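Local structure of (R)-specific secondary-alkylsulfatase (Pseudomonas sp., 4AXH) at residues R414-R425 against Q511-N519; A224-Q232 against L319-V327. The protein hydrolyses (R)-secondary-alkyl sulfates with strict inversion of configuration, giving (S)-alcohols and sulfate, as a zinc-dependent homodimer of the metallo-beta-lactamase superfamily. One frame throughout, in Å; residues are numbered along the deposited sequence.

Contact 1 of 2, residues R414-R425 against Q511-N519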
loop_
_atom_site.group_PDB
_atom_site.type_symbol
_atom_site.label_atom_id
_atom_site.label_comp_id
_atom_site.label_asym_id
_atom_site.label_seq_id
_atom_site.Cartn_x
_atom_site.Cartn_y
_atom_site.Cartn_z
ATOM N N ARG A 414 -1.478 22.675 -8.303
ATOM C CA ARG A 414 -2.849 22.570 -7.787
ATOM C C ARG A 414 -3.392 21.143 -7.866
ATOM O O ARG A 414 -2.975 20.323 -8.713
ATOM C CB ARG A 414 -3.816 23.538 -8.520
ATOM C CG ARG A 414 -3.399 25.028 -8.646
ATOM C CD ARG A 414 -3.224 25.733 -7.322
ATOM N NE ARG A 414 -4.448 25.636 -6.532
ATOM C CZ ARG A 414 -4.542 25.912 -5.243
ATOM N NH1 ARG A 414 -3.466 26.279 -4.552
ATOM N NH2 ARG A 414 -5.709 25.799 -4.623
ATOM N N SER A 415 -4.385 20.867 -7.006
ATOM C CA SER A 415 -5.061 19.571 -6.891
ATOM C C SER A 415 -6.139 19.324 -7.972
ATOM O O SER A 415 -7.309 19.176 -7.656
ATOM C CB SER A 415 -5.620 19.419 -5.489
ATOM O OG SER A 415 -4.538 19.474 -4.578
ATOM N N TYR A 416 -5.736 19.269 -9.236
ATOM C CA TYR A 416 -6.664 19.066 -10.354
ATOM C C TYR A 416 -6.870 17.608 -10.717
ATOM O O TYR A 416 -7.904 17.283 -11.273
ATOM C CB TYR A 416 -6.163 19.793 -11.603
ATOM C CG TYR A 416 -6.028 21.301 -11.492
ATOM C CD1 TYR A 416 -7.107 22.092 -11.119
ATOM C CD2 TYR A 416 -4.857 21.944 -11.883
ATOM C CE1 TYR A 416 -7.002 23.485 -11.064
ATOM C CE2 TYR A 416 -4.751 23.339 -11.865
ATOM C CZ TYR A 416 -5.831 24.106 -11.460
ATOM O OH TYR A 416 -5.736 25.479 -11.435
ATOM N N TYR A 417 -5.874 16.746 -10.490
ATOM C CA TYR A 417 -5.944 15.325 -10.818
ATOM C C TYR A 417 -5.828 14.580 -9.533
ATOM O O TYR A 417 -6.821 14.043 -9.047
ATOM C CB TYR A 417 -4.808 14.944 -11.785
ATOM C CG TYR A 417 -5.077 13.671 -12.548
ATOM C CD1 TYR A 417 -6.000 13.641 -13.584
ATOM C CD2 TYR A 417 -4.362 12.503 -12.275
ATOM C CE1 TYR A 417 -6.248 12.472 -14.300
ATOM C CE2 TYR A 417 -4.597 11.333 -12.985
ATOM C CZ TYR A 417 -5.557 11.313 -13.988
ATOM O OH TYR A 417 -5.822 10.159 -14.696
ATOM N N GLY A 418 -4.646 14.622 -8.936
ATOM C CA GLY A 418 -4.422 14.079 -7.603
ATOM C C GLY A 418 -5.013 15.039 -6.583
ATOM O O GLY A 418 -5.252 16.219 -6.881
ATOM N N ALA A 419 -5.282 14.561 -5.382
ATOM C CA ALA A 419 -5.787 15.467 -4.377
ATOM C C ALA A 419 -4.842 15.463 -3.178
ATOM O O ALA A 419 -4.286 14.411 -2.838
ATOM C CB ALA A 419 -7.180 15.078 -3.983
ATOM N N LEU A 420 -4.594 16.654 -2.589
ATOM C CA LEU A 420 -3.691 16.792 -1.446
ATOM C C LEU A 420 -4.206 15.996 -0.251
ATOM O O LEU A 420 -3.439 15.251 0.364
ATOM C CB LEU A 420 -3.421 18.280 -1.115
ATOM C CG LEU A 420 -2.865 18.653 0.279
ATOM C CD1 LEU A 420 -1.418 18.285 0.437
ATOM C CD2 LEU A 420 -3.051 20.123 0.530
ATOM N N SER A 421 -5.508 16.072 0.014
ATOM C CA SER A 421 -6.154 15.307 1.089
ATOM C C SER A 421 -5.995 13.780 0.857
ATOM O O SER A 421 -5.481 13.078 1.731
ATOM C CB SER A 421 -7.624 15.694 1.178
ATOM O OG SER A 421 -8.263 15.476 -0.071
ATOM N N THR A 422 -6.382 13.293 -0.355
ATOM C CA THR A 422 -6.308 11.889 -0.770
ATOM C C THR A 422 -4.886 11.351 -0.646
ATOM O O THR A 422 -4.697 10.279 -0.056
ATOM C CB THR A 422 -6.840 11.761 -2.198
ATOM O OG1 THR A 422 -8.124 12.376 -2.267
ATOM C CG2 THR A 422 -6.861 10.320 -2.710
ATOM N N ASN A 423 -3.894 12.104 -1.198
ATOM C CA ASN A 423 -2.482 11.753 -1.196
ATOM C C ASN A 423 -1.890 11.696 0.183
ATOM O O ASN A 423 -1.092 10.798 0.431
ATOM C CB ASN A 423 -1.685 12.666 -2.112
ATOM C CG ASN A 423 -1.883 12.355 -3.582
ATOM O OD1 ASN A 423 -2.374 11.268 -3.975
ATOM N ND2 ASN A 423 -1.496 13.308 -4.431
ATOM N N LEU A 424 -2.274 12.621 1.085
ATOM C CA LEU A 424 -1.798 12.575 2.485
ATOM C C LEU A 424 -2.344 11.308 3.169
ATOM O O LEU A 424 -1.591 10.587 3.824
ATOM C CB LEU A 424 -2.198 13.831 3.292
ATOM C CG LEU A 424 -1.559 15.156 2.884
ATOM C CD1 LEU A 424 -2.304 16.280 3.475
ATOM C CD2 LEU A 424 -0.078 15.240 3.270
ATOM N N ARG A 425 -3.632 11.005 2.934
ATOM C CA ARG A 425 -4.300 9.804 3.445
ATOM C C ARG A 425 -3.591 8.579 2.871
ATOM O O ARG A 425 -3.272 7.680 3.631
ATOM C CB ARG A 425 -5.828 9.846 3.143
ATOM C CG ARG A 425 -6.550 10.922 3.987
ATOM C CD ARG A 425 -8.068 10.916 3.970
ATOM N NE ARG A 425 -8.605 11.743 2.903
ATOM C CZ ARG A 425 -9.426 12.772 3.065
ATOM N NH1 ARG A 425 -9.878 13.088 4.269
ATOM N NH2 ARG A 425 -9.826 13.472 2.022
ATOM N N GLN A 511 -18.287 23.107 -6.336
ATOM C CA GLN A 511 -17.321 23.741 -5.444
ATOM C C GLN A 511 -15.870 23.307 -5.613
ATOM O O GLN A 511 -14.983 24.148 -5.492
ATOM C CB GLN A 511 -17.754 23.578 -3.960
ATOM C CG GLN A 511 -18.833 24.561 -3.493
ATOM C CD GLN A 511 -19.251 24.326 -2.066
ATOM O OE1 GLN A 511 -18.498 23.771 -1.239
ATOM N NE2 GLN A 511 -20.469 24.765 -1.735
ATOM N N THR A 512 -15.622 21.999 -5.809
ATOM C CA THR A 512 -14.276 21.399 -5.928
ATOM C C THR A 512 -13.424 21.845 -7.106
ATOM O O THR A 512 -13.901 21.916 -8.250
ATOM C CB THR A 512 -14.294 19.888 -5.785
ATOM O OG1 THR A 512 -12.950 19.437 -5.684
ATOM C CG2 THR A 512 -14.976 19.182 -6.955
ATOM N N GLU A 513 -12.135 22.093 -6.798
ATOM C CA GLU A 513 -11.056 22.478 -7.709
ATOM C C GLU A 513 -10.576 21.250 -8.504
ATOM O O GLU A 513 -10.097 21.377 -9.639
ATOM C CB GLU A 513 -9.898 23.035 -6.864
ATOM C CG GLU A 513 -8.592 23.221 -7.597
ATOM C CD GLU A 513 -7.614 24.116 -6.884
ATOM O OE1 GLU A 513 -7.490 23.989 -5.644
ATOM O OE2 GLU A 513 -6.975 24.949 -7.570
ATOM N N ASN A 514 -10.702 20.075 -7.884
ATOM C CA ASN A 514 -10.297 18.788 -8.414
ATOM C C ASN A 514 -11.241 18.278 -9.482
ATOM O O ASN A 514 -12.441 18.144 -9.246
ATOM C CB ASN A 514 -10.145 17.787 -7.276
ATOM C CG ASN A 514 -9.431 16.547 -7.717
ATOM O OD1 ASN A 514 -9.999 15.707 -8.412
ATOM N ND2 ASN A 514 -8.159 16.421 -7.348
ATOM N N ALA A 515 -10.682 17.975 -10.652
ATOM C CA ALA A 515 -11.427 17.501 -11.811
ATOM C C ALA A 515 -11.954 16.102 -11.617
ATOM O O ALA A 515 -13.070 15.824 -12.034
ATOM C CB ALA A 515 -10.566 17.559 -13.042
ATOM N N LEU A 516 -11.176 15.226 -10.972
ATOM C CA LEU A 516 -11.561 13.843 -10.703
ATOM C C LEU A 516 -12.654 13.846 -9.644
ATOM O O LEU A 516 -13.637 13.138 -9.793
ATOM C CB LEU A 516 -10.321 13.032 -10.273
ATOM C CG LEU A 516 -9.474 12.370 -11.402
ATOM C CD1 LEU A 516 -9.382 13.200 -12.656
ATOM C CD2 LEU A 516 -8.091 12.040 -10.950
ATOM N N TRP A 517 -12.547 14.718 -8.619
ATOM C CA TRP A 517 -13.569 14.839 -7.571
ATOM C C TRP A 517 -14.848 15.350 -8.191
ATOM O O TRP A 517 -15.917 14.881 -7.825
ATOM C CB TRP A 517 -13.098 15.762 -6.451
ATOM C CG TRP A 517 -12.108 15.144 -5.483
ATOM C CD1 TRP A 517 -11.047 14.335 -5.787
ATOM C CD2 TRP A 517 -12.012 15.418 -4.066
ATOM N NE1 TRP A 517 -10.366 13.998 -4.636
ATOM C CE2 TRP A 517 -10.924 14.664 -3.568
ATOM C CE3 TRP A 517 -12.786 16.173 -3.161
ATOM C CZ2 TRP A 517 -10.612 14.618 -2.201
ATOM C CZ3 TRP A 517 -12.456 16.150 -1.828
ATOM C CH2 TRP A 517 -11.386 15.372 -1.354
ATOM N N ARG A 518 -14.746 16.271 -9.163
ATOM C CA ARG A 518 -15.915 16.797 -9.872
ATOM C C ARG A 518 -16.591 15.698 -10.704
ATOM O O ARG A 518 -17.820 15.595 -10.664
ATOM C CB ARG A 518 -15.607 18.054 -10.717
ATOM C CG ARG A 518 -16.894 18.675 -11.244
ATOM C CD ARG A 518 -16.691 19.668 -12.361
ATOM N NE ARG A 518 -17.964 20.137 -12.913
ATOM C CZ ARG A 518 -18.602 21.227 -12.493
ATOM N NH1 ARG A 518 -18.130 21.934 -11.472
ATOM N NH2 ARG A 518 -19.727 21.611 -13.080
ATOM N N ASN A 519 -15.801 14.869 -11.430
ATOM C CA ASN A 519 -16.324 13.744 -12.209
ATOM C C ASN A 519 -17.011 12.718 -11.285
ATOM O O ASN A 519 -18.065 12.206 -11.639
ATOM C CB ASN A 519 -15.219 13.074 -13.002
ATOM C CG ASN A 519 -14.643 13.866 -14.164
ATOM O OD1 ASN A 519 -15.317 14.677 -14.799
ATOM N ND2 ASN A 519 -13.386 13.591 -14.527
HETATM O O HOH W 1 -5.104 22.632 -4.712
#

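Contact 2 of 2, residues A224-Q232 against L319-V327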
loop_
_atom_site.group_PDB
_atom_site.type_symbol
_atom_site.label_atom_id
_atom_site.label_comp_id
_atom_site.label_asym_id
_atom_site.label_seq_id
_atom_site.Cartn_x
_atom_site.Cartn_y
_atom_site.Cartn_z
ATOM N N ALA A 224 -13.587 -4.357 -10.978
ATOM C CA ALA A 224 -13.862 -3.366 -9.933
ATOM C C ALA A 224 -13.268 -2.028 -10.327
ATOM O O ALA A 224 -13.894 -0.980 -10.175
ATOM C CB ALA A 224 -13.269 -3.828 -8.627
ATOM N N MET A 225 -12.055 -2.082 -10.869
ATOM C CA MET A 225 -11.265 -0.966 -11.374
ATOM C C MET A 225 -12.027 -0.252 -12.518
ATOM O O MET A 225 -12.203 0.967 -12.477
ATOM C CB MET A 225 -9.970 -1.560 -11.908
ATOM C CG MET A 225 -8.749 -0.790 -11.620
ATOM S SD MET A 225 -7.534 -2.118 -11.289
ATOM C CE MET A 225 -7.155 -1.836 -9.698
ATOM N N ALA A 226 -12.515 -1.021 -13.503
ATOM C CA ALA A 226 -13.245 -0.529 -14.681
ATOM C C ALA A 226 -14.533 0.205 -14.359
ATOM O O ALA A 226 -14.876 1.177 -15.037
ATOM C CB ALA A 226 -13.523 -1.664 -15.666
ATOM N N ARG A 227 -15.253 -0.270 -13.354
ATOM C CA ARG A 227 -16.517 0.307 -12.922
ATOM C C ARG A 227 -16.272 1.545 -12.038
ATOM O O ARG A 227 -16.954 2.558 -12.200
ATOM C CB ARG A 227 -17.357 -0.793 -12.229
ATOM C CG ARG A 227 -18.589 -0.341 -11.492
ATOM C CD ARG A 227 -19.604 0.401 -12.321
ATOM N NE ARG A 227 -20.676 0.852 -11.440
ATOM C CZ ARG A 227 -21.363 1.971 -11.599
ATOM N NH1 ARG A 227 -21.123 2.764 -12.633
ATOM N NH2 ARG A 227 -22.314 2.297 -10.738
ATOM N N ARG A 228 -15.291 1.466 -11.116
ATOM C CA ARG A 228 -14.890 2.587 -10.261
ATOM C C ARG A 228 -14.303 3.722 -11.141
ATOM O O ARG A 228 -14.462 4.896 -10.808
ATOM C CB ARG A 228 -13.840 2.129 -9.238
ATOM C CG ARG A 228 -14.374 1.476 -7.948
ATOM C CD ARG A 228 -13.243 0.837 -7.131
ATOM N NE ARG A 228 -12.295 1.844 -6.640
ATOM C CZ ARG A 228 -12.191 2.234 -5.373
ATOM N NH1 ARG A 228 -12.922 1.655 -4.429
ATOM N NH2 ARG A 228 -11.328 3.182 -5.034
ATOM N N GLY A 229 -13.652 3.343 -12.251
ATOM C CA GLY A 229 -13.064 4.251 -13.223
ATOM C C GLY A 229 -14.098 5.117 -13.925
ATOM O O GLY A 229 -13.761 6.184 -14.453
ATOM N N GLN A 230 -15.377 4.683 -13.918
ATOM C CA GLN A 230 -16.490 5.435 -14.534
ATOM C C GLN A 230 -16.780 6.723 -13.776
ATOM O O GLN A 230 -17.139 7.759 -14.353
ATOM C CB GLN A 230 -17.743 4.539 -14.633
ATOM C CG GLN A 230 -17.638 3.563 -15.805
ATOM C CD GLN A 230 -18.592 2.407 -15.756
ATOM O OE1 GLN A 230 -19.593 2.416 -15.042
ATOM N NE2 GLN A 230 -18.287 1.368 -16.521
ATOM N N TYR A 231 -16.563 6.649 -12.462
ATOM C CA TYR A 231 -16.679 7.791 -11.562
ATOM C C TYR A 231 -15.512 8.760 -11.816
ATOM O O TYR A 231 -15.739 9.954 -11.944
ATOM C CB TYR A 231 -16.754 7.314 -10.096
ATOM C CG TYR A 231 -18.161 6.962 -9.656
ATOM C CD1 TYR A 231 -18.830 5.866 -10.196
ATOM C CD2 TYR A 231 -18.815 7.709 -8.679
ATOM C CE1 TYR A 231 -20.130 5.543 -9.798
ATOM C CE2 TYR A 231 -20.105 7.381 -8.253
ATOM C CZ TYR A 231 -20.759 6.300 -8.820
ATOM O OH TYR A 231 -22.031 6.002 -8.424
ATOM N N GLN A 232 -14.294 8.231 -11.982
ATOM C CA GLN A 232 -13.088 9.008 -12.237
ATOM C C GLN A 232 -13.162 9.811 -13.541
ATOM O O GLN A 232 -12.723 10.977 -13.577
ATOM C CB GLN A 232 -11.879 8.058 -12.239
ATOM C CG GLN A 232 -10.542 8.740 -11.970
ATOM C CD GLN A 232 -9.421 7.757 -12.082
ATOM O OE1 GLN A 232 -9.395 6.739 -11.391
ATOM N NE2 GLN A 232 -8.462 8.043 -12.924
ATOM N N LEU A 319 -1.238 9.494 -5.823
ATOM C CA LEU A 319 -0.426 8.507 -5.119
ATOM C C LEU A 319 -1.320 7.250 -5.001
ATOM O O LEU A 319 -0.821 6.130 -4.897
ATOM C CB LEU A 319 0.062 9.006 -3.739
ATOM C CG LEU A 319 1.101 10.102 -3.803
ATOM C CD1 LEU A 319 1.400 10.651 -2.427
ATOM C CD2 LEU A 319 2.373 9.641 -4.536
ATOM N N LEU A 320 -2.652 7.464 -5.053
ATOM C CA LEU A 320 -3.715 6.461 -5.025
ATOM C C LEU A 320 -4.805 6.874 -6.004
ATOM O O LEU A 320 -5.651 7.712 -5.652
ATOM C CB LEU A 320 -4.309 6.244 -3.590
ATOM C CG LEU A 320 -5.330 5.098 -3.447
ATOM C CD1 LEU A 320 -4.640 3.756 -3.402
ATOM C CD2 LEU A 320 -6.176 5.256 -2.212
ATOM N N THR A 321 -4.801 6.286 -7.220
ATOM C CA THR A 321 -5.817 6.587 -8.230
ATOM C C THR A 321 -7.255 6.226 -7.771
ATOM O O THR A 321 -7.448 5.222 -7.078
ATOM C CB THR A 321 -5.383 6.261 -9.677
ATOM O OG1 THR A 321 -6.525 6.142 -10.513
ATOM C CG2 THR A 321 -4.563 5.037 -9.797
ATOM N N PRO A 322 -8.255 7.117 -8.024
ATOM C CA PRO A 322 -9.633 6.869 -7.529
ATOM C C PRO A 322 -10.380 5.632 -8.071
ATOM O O PRO A 322 -11.369 5.188 -7.461
ATOM C CB PRO A 322 -10.362 8.172 -7.862
ATOM C CG PRO A 322 -9.302 9.156 -8.116
ATOM C CD PRO A 322 -8.188 8.410 -8.725
ATOM N N ARG A 323 -9.924 5.075 -9.204
ATOM C CA ARG A 323 -10.506 3.856 -9.781
ATOM C C ARG A 323 -10.112 2.617 -8.962
ATOM O O ARG A 323 -10.711 1.557 -9.124
ATOM C CB ARG A 323 -10.046 3.683 -11.242
ATOM C CG ARG A 323 -8.537 3.480 -11.441
ATOM C CD ARG A 323 -8.196 3.536 -12.905
ATOM N NE ARG A 323 -7.735 2.231 -13.417
ATOM C CZ ARG A 323 -8.395 1.466 -14.290
ATOM N NH1 ARG A 323 -9.569 1.860 -14.773
ATOM N NH2 ARG A 323 -7.873 0.315 -14.706
ATOM N N GLY A 324 -9.049 2.766 -8.161
ATOM C CA GLY A 324 -8.448 1.752 -7.305
ATOM C C GLY A 324 -7.141 1.294 -7.904
ATOM O O GLY A 324 -7.081 1.017 -9.107
ATOM N N ALA A 325 -6.079 1.190 -7.075
ATOM C CA ALA A 325 -4.725 0.713 -7.440
ATOM C C ALA A 325 -3.842 0.540 -6.208
ATOM O O ALA A 325 -4.229 0.911 -5.094
ATOM C CB ALA A 325 -4.060 1.692 -8.396
ATOM N N GLU A 326 -2.633 0.012 -6.414
ATOM C CA GLU A 326 -1.639 -0.083 -5.342
ATOM C C GLU A 326 -1.040 1.346 -5.181
ATOM O O GLU A 326 -0.814 2.034 -6.188
ATOM C CB GLU A 326 -0.498 -1.056 -5.714
ATOM C CG GLU A 326 -0.911 -2.505 -5.890
ATOM C CD GLU A 326 0.179 -3.470 -6.315
ATOM O OE1 GLU A 326 1.377 -3.123 -6.202
ATOM O OE2 GLU A 326 -0.171 -4.589 -6.758
ATOM N N VAL A 327 -0.802 1.785 -3.922
ATOM C CA VAL A 327 -0.183 3.078 -3.610
ATOM C C VAL A 327 1.166 3.229 -4.281
ATOM O O VAL A 327 1.893 2.250 -4.423
ATOM C CB VAL A 327 -0.034 3.370 -2.103
ATOM C CG1 VAL A 327 -1.122 4.286 -1.594
ATOM C CG2 VAL A 327 0.059 2.102 -1.271
#

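Contact 1 of 2, residues R414-R425 against Q511-N519
Arg414 and Glu513 open this contact of the alkylsulfatase dimerisation region, where an N-capped helix start, that of 515-529, meets the loop leading into helix 420-431. The two side chains cross at about a right angle, and the guanidinium takes the carboxylate side-on: NE reaches OE2 of Glu513 at 2.8 Å and NH2 reaches OE1 at 2.7 Å. OE2 lies in the guanidinium plane, OE1 is tilted out of it, and the two groups are turned 41° against each other. Ser104 of helix 103-111 also binds Glu513 OE2, and Asp408 pairs with Arg414 NH1.

Tyr416 stands nearly perpendicular to that carboxylate, its ring edge at Glu513 O; the backbone carbonyl of Tyr416 accepts from Ala515 N. Asn514 supplies the cap. With CG anti to the backbone N (chi1 -167°), its OD1 accepts from Trp517 N at 2.7 Å and more weakly from Leu516 N, while ND2 gives weak bonds to the carbonyls of Ser415 and Tyr417. One end of the amide thus caps its own helix and the other reaches across to the loop.

Tyr417, a sulfate-binding residue, presents a ring face to Leu516, whose CD2 sits over the centre, 3.7 Å from the centroid. One residue further along the helix, the Trp517 indole receives Ala419 CB obliquely, 3.4 Å from NE1, and Thr422 OG1 at its edge, 3.3 Å from CZ2.

Contact 2 of 2, residues A224-Q232 against L319-V327
The guanidinium of Arg323 carries Met225 over one face, with CG of the methionine 3.2 Å above the plane and displaced toward the rim near NH2. Arg228 uses its guanidinium differently: the carbonyl of Arg323 comes to its edge, while Pro322 O approaches obliquely. These groups join helix 222-233 to a type I beta turn, Thr321 to Gly324, within the sulfate-binding loop of the metallo-beta-lactamase domain.

Arg228 sends two weak hydrogen bonds into the turn, from NE to Arg323 O at 3.0 Å and from NH2 to Pro322 O at 3.1 Å. The chain is extended at chi2 and bends at chi3 (65°), which turns the head to these successive carbonyls. Its other terminal nitrogen, NH1, donates to the carbonyl of Tyr435 of the second subunit, and one arginine therefore links helix, turn and dimer partner. Arg323 O also receives the CA-H of Met225 along an almost straight path, at 3.4 Å between CA and O.

The backbones approach closely at Gly229, whose CA lies 4.3 Å from Arg323 CA. Gln232, which like residues 319-323 belongs to the sulfate site, crosses both Thr321 and Pro322 at about a right angle. Its CG is anti to the backbone N (chi1 -158°), and the extended chain carries the amide across the start of the turn, beside the proline ring; Pro322 CD is 3.4 Å from OE1. That same oxygen accepts a weak hydrogen bond from the turn backbone, with 2.8 Å between Gln232 OE1 and Arg323 N.

How the contacts relate
Contacts 1 and 2 are both partly buried, with centres about 14 Å apart, contact 2 nearer the centre of the chain. They belong to different family regions yet meet directly: Asn423 OD1 probably accepts from Leu319 N at 2.8 Å, and Asn519 ND2 probably donates to Gln232 O at 2.9 Å. Their chemistry differs. Contact 1 combines a two-point salt bridge with aromatic packing and a side-chain helix cap; contact 2 relies on weak bonds between long polar side chains and turn backbone. Both supply sulfate-site residues, with Tyr417 beside Gln232 at the junction, and both reach the second subunit, consistent with the sulfate site and the dimer interface lying close together here.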